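Local coordinates for protein tRNA (cytidine-2'-O-)-methyltransferase TrmJ (Sulfolobus acidocaldarius, PDB 4CNG) that transfers a methyl group from S-adenosyl-L-methionine to the 2'-hydroxyl of cytidine 32 in tRNA, working as a homodimer of the SPOUT class, at residues Phe128-Glu133 and Gly167-Glu172. The protein carries 1 engineered substitution. Sequence-based numbering, arbitrary orientation.
Sequences FIFGRE and GIVLYE. With SAH (S-adenosyl-L-homocysteine), chain C.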
loop_
_atom_site.group_PDB
_atom_site.type_symbol
_atom_site.label_atom_id
_atom_site.label_comp_id
_atom_site.label_asym_id
_atom_site.label_seq_id
_atom_site.Cartn_x
_atom_site.Cartn_y
_atom_site.Cartn_z
ATOM N N PHE A 128 -14.529 -4.692 -5.155
ATOM C CA PHE A 128 -13.764 -4.513 -3.920
ATOM C C PHE A 128 -14.025 -3.106 -3.430
ATOM O O PHE A 128 -13.713 -2.153 -4.140
ATOM C CB PHE A 128 -12.264 -4.752 -4.129
ATOM C CG PHE A 128 -11.878 -6.198 -4.213
ATOM C CD1 PHE A 128 -12.053 -6.937 -5.372
ATOM C CD2 PHE A 128 -11.502 -6.885 -3.077
ATOM C CE1 PHE A 128 -11.733 -8.295 -5.408
ATOM C CE2 PHE A 128 -11.133 -8.215 -3.117
ATOM C CZ PHE A 128 -11.290 -8.908 -4.276
ATOM N N ILE A 129 -14.558 -2.989 -2.215
ATOM C CA ILE A 129 -15.149 -1.756 -1.728
ATOM C C ILE A 129 -14.335 -1.287 -0.523
ATOM O O ILE A 129 -14.139 -2.040 0.440
ATOM C CB ILE A 129 -16.631 -1.953 -1.310
ATOM C CG1 ILE A 129 -17.432 -2.532 -2.442
ATOM C CG2 ILE A 129 -17.212 -0.700 -0.749
ATOM C CD1 ILE A 129 -18.604 -3.383 -2.006
ATOM N N PHE A 130 -13.865 -0.019 -0.583
ATOM C CA PHE A 130 -13.061 0.606 0.454
ATOM C C PHE A 130 -13.770 1.841 0.945
ATOM O O PHE A 130 -14.434 2.546 0.181
ATOM C CB PHE A 130 -11.667 0.975 -0.124
ATOM C CG PHE A 130 -10.840 -0.211 -0.543
ATOM C CD1 PHE A 130 -11.038 -0.828 -1.738
ATOM C CD2 PHE A 130 -9.860 -0.698 0.294
ATOM C CE1 PHE A 130 -10.311 -1.952 -2.091
ATOM C CE2 PHE A 130 -9.088 -1.795 -0.077
ATOM C CZ PHE A 130 -9.320 -2.424 -1.263
ATOM N N GLY A 131 -13.619 2.086 2.227
ATOM C CA GLY A 131 -14.298 3.172 2.899
ATOM C C GLY A 131 -13.492 4.432 3.120
ATOM O O GLY A 131 -12.412 4.656 2.580
ATOM N N ARG A 132 -14.137 5.319 3.871
ATOM C CA ARG A 132 -13.681 6.687 4.105
ATOM C C ARG A 132 -12.506 6.717 5.059
ATOM O O ARG A 132 -12.475 5.963 6.025
ATOM C CB ARG A 132 -14.872 7.447 4.722
ATOM C CG ARG A 132 -16.136 7.460 3.869
ATOM C CD ARG A 132 -17.362 7.756 4.712
ATOM N NE ARG A 132 -18.603 7.655 3.949
ATOM C CZ ARG A 132 -19.302 6.548 3.771
ATOM N NH1 ARG A 132 -18.882 5.383 4.213
ATOM N NH2 ARG A 132 -20.429 6.591 3.098
ATOM N N GLU A 133 -11.573 7.631 4.828
ATOM C CA GLU A 133 -10.454 7.742 5.722
ATOM C C GLU A 133 -10.940 8.005 7.144
ATOM O O GLU A 133 -10.412 7.450 8.091
ATOM C CB GLU A 133 -9.498 8.843 5.266
ATOM C CG GLU A 133 -8.885 8.634 3.893
ATOM C CD GLU A 133 -9.562 9.381 2.733
ATOM O OE1 GLU A 133 -10.856 9.335 2.667
ATOM O OE2 GLU A 133 -8.791 9.936 1.853
ATOM N N GLY A 167 -3.573 -0.669 -2.335
ATOM C CA GLY A 167 -2.394 -1.216 -3.016
ATOM C C GLY A 167 -2.111 -2.655 -2.628
ATOM O O GLY A 167 -1.768 -3.464 -3.474
ATOM N N ILE A 168 -2.265 -2.992 -1.353
ATOM C CA ILE A 168 -2.029 -4.351 -0.893
ATOM C C ILE A 168 -3.026 -5.302 -1.533
ATOM O O ILE A 168 -2.670 -6.384 -1.958
ATOM C CB ILE A 168 -2.030 -4.413 0.644
ATOM C CG1 ILE A 168 -0.743 -3.788 1.165
ATOM C CG2 ILE A 168 -2.268 -5.832 1.132
ATOM C CD1 ILE A 168 -0.766 -3.386 2.603
ATOM N N VAL A 169 -4.330 -4.934 -1.544
ATOM C CA VAL A 169 -5.316 -5.799 -2.141
ATOM C C VAL A 169 -5.058 -5.988 -3.640
ATOM O O VAL A 169 -5.169 -7.100 -4.179
ATOM C CB VAL A 169 -6.749 -5.291 -1.850
ATOM C CG1 VAL A 169 -7.792 -6.101 -2.585
ATOM C CG2 VAL A 169 -6.991 -5.373 -0.345
ATOM N N LEU A 170 -4.768 -4.908 -4.336
ATOM C CA LEU A 170 -4.553 -5.001 -5.784
ATOM C C LEU A 170 -3.313 -5.863 -6.112
ATOM O O LEU A 170 -3.314 -6.594 -7.096
ATOM C CB LEU A 170 -4.438 -3.627 -6.435
ATOM C CG LEU A 170 -5.659 -2.746 -6.401
ATOM C CD1 LEU A 170 -5.417 -1.493 -7.239
ATOM C CD2 LEU A 170 -7.027 -3.332 -6.355
ATOM N N TYR A 171 -2.267 -5.748 -5.309
ATOM C CA TYR A 171 -1.084 -6.606 -5.403
ATOM C C TYR A 171 -1.465 -8.093 -5.186
ATOM O O TYR A 171 -1.028 -8.970 -5.930
ATOM C CB TYR A 171 -0.081 -6.140 -4.345
ATOM C CG TYR A 171 0.992 -7.148 -4.047
ATOM C CD1 TYR A 171 1.986 -7.418 -4.959
ATOM C CD2 TYR A 171 0.969 -7.885 -2.865
ATOM C CE1 TYR A 171 2.963 -8.363 -4.680
ATOM C CE2 TYR A 171 1.933 -8.785 -2.545
ATOM C CZ TYR A 171 2.928 -9.055 -3.457
ATOM O OH TYR A 171 3.868 -9.997 -3.108
ATOM N N GLU A 172 -2.288 -8.381 -4.184
ATOM C CA GLU A 172 -2.737 -9.740 -3.964
ATOM C C GLU A 172 -3.487 -10.263 -5.188
ATOM O O GLU A 172 -3.369 -11.444 -5.538
ATOM C CB GLU A 172 -3.619 -9.799 -2.721
ATOM C CG GLU A 172 -2.895 -9.910 -1.400
ATOM C CD GLU A 172 -2.399 -11.316 -1.118
ATOM O OE1 GLU A 172 -2.439 -12.183 -2.015
ATOM O OE2 GLU A 172 -1.999 -11.548 0.028
HETATM N N SAH C . -11.481 4.976 11.614
HETATM C CA SAH C . -11.905 4.323 10.347
HETATM C CB SAH C . -10.649 3.950 9.578
HETATM C CG SAH C . -10.889 3.758 8.070
HETATM S SD SAH C . -9.376 3.356 7.206
HETATM C C SAH C . -12.763 3.140 10.693
HETATM O O SAH C . -12.882 2.768 11.862
HETATM O OXT SAH C . -13.479 2.611 9.867
HETATM C "C5'" SAH C . -9.958 3.654 5.536
HETATM C "C4'" SAH C . -10.277 2.415 4.709
HETATM O "O4'" SAH C . -9.067 1.671 4.495
HETATM C "C3'" SAH C . -11.201 1.431 5.334
HETATM O "O3'" SAH C . -12.560 1.874 5.182
HETATM C "C2'" SAH C . -10.892 0.159 4.597
HETATM O "O2'" SAH C . -11.485 0.184 3.305
HETATM C "C1'" SAH C . -9.369 0.268 4.446
HETATM N N9 SAH C . -8.597 -0.391 5.542
HETATM C C8 SAH C . -7.671 0.191 6.355
HETATM N N7 SAH C . -7.024 -0.768 7.072
HETATM C C5 SAH C . -7.533 -1.958 6.668
HETATM C C6 SAH C . -7.240 -3.306 6.953
HETATM N N6 SAH C . -6.302 -3.662 7.855
HETATM N N1 SAH C . -7.924 -4.240 6.338
HETATM C C2 SAH C . -8.846 -3.896 5.426
HETATM N N3 SAH C . -9.180 -2.669 5.054
HETATM C C4 SAH C . -8.502 -1.715 5.655
#
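Strand residues Phe128 to Phe130 run past helix segment 167-172, with the backbones closest at Phe128 and Val169, whose CA atoms are 8.7 Å apart. This is strand-on-helix packing in the core of the SPOUT methyltransferase fold: strand 125-130 sits between 22-28 and 93-97 in the parallel sheet, and helix 162-175 lies on one face of it. Val169 is the one helix residue of the pair of segments that touches the strand, and its two methyls divide the work. CG1 stands anti to the backbone N (chi1 174°) and reaches the Phe128 ring, 3.8 Å from CD2, at a slant. CG2, the other branch, turns to Phe130 and comes up to the far end of its ring, near the ring plane, 3.9 Å from CZ. Phe130 and Val169 thus point at each other from opposite directions, and CB of Val169 also lies in the plane of the Phe130 ring at its edge. No hydrogen bond crosses between the segments; the fit is apolar and buried. Leu162 and Val166 of the same helix, together with Leu25 and Thr97, pack round Phe130, while Leu173 and Ile95 touch Phe128. Farther along the helix, Tyr171 and Glu172 hydrogen-bond to Glu172 and Tyr171 of the second subunit, and Glu172 also forms a salt bridge to Arg175 there.

At the strand end, from Phe130 on, the chain lines the cofactor pocket. The ribose of S-adenosyl-L-homocysteine lies over the start of this loop, its O2' 3.3 Å from Phe130 CA. Gly131 meets the sugar through its backbone: Gly131 N donates to ribose O2' at 3.1 Å, nearly straight at 163°, and makes a weak, strongly bent bond to O3', also 3.1 Å away.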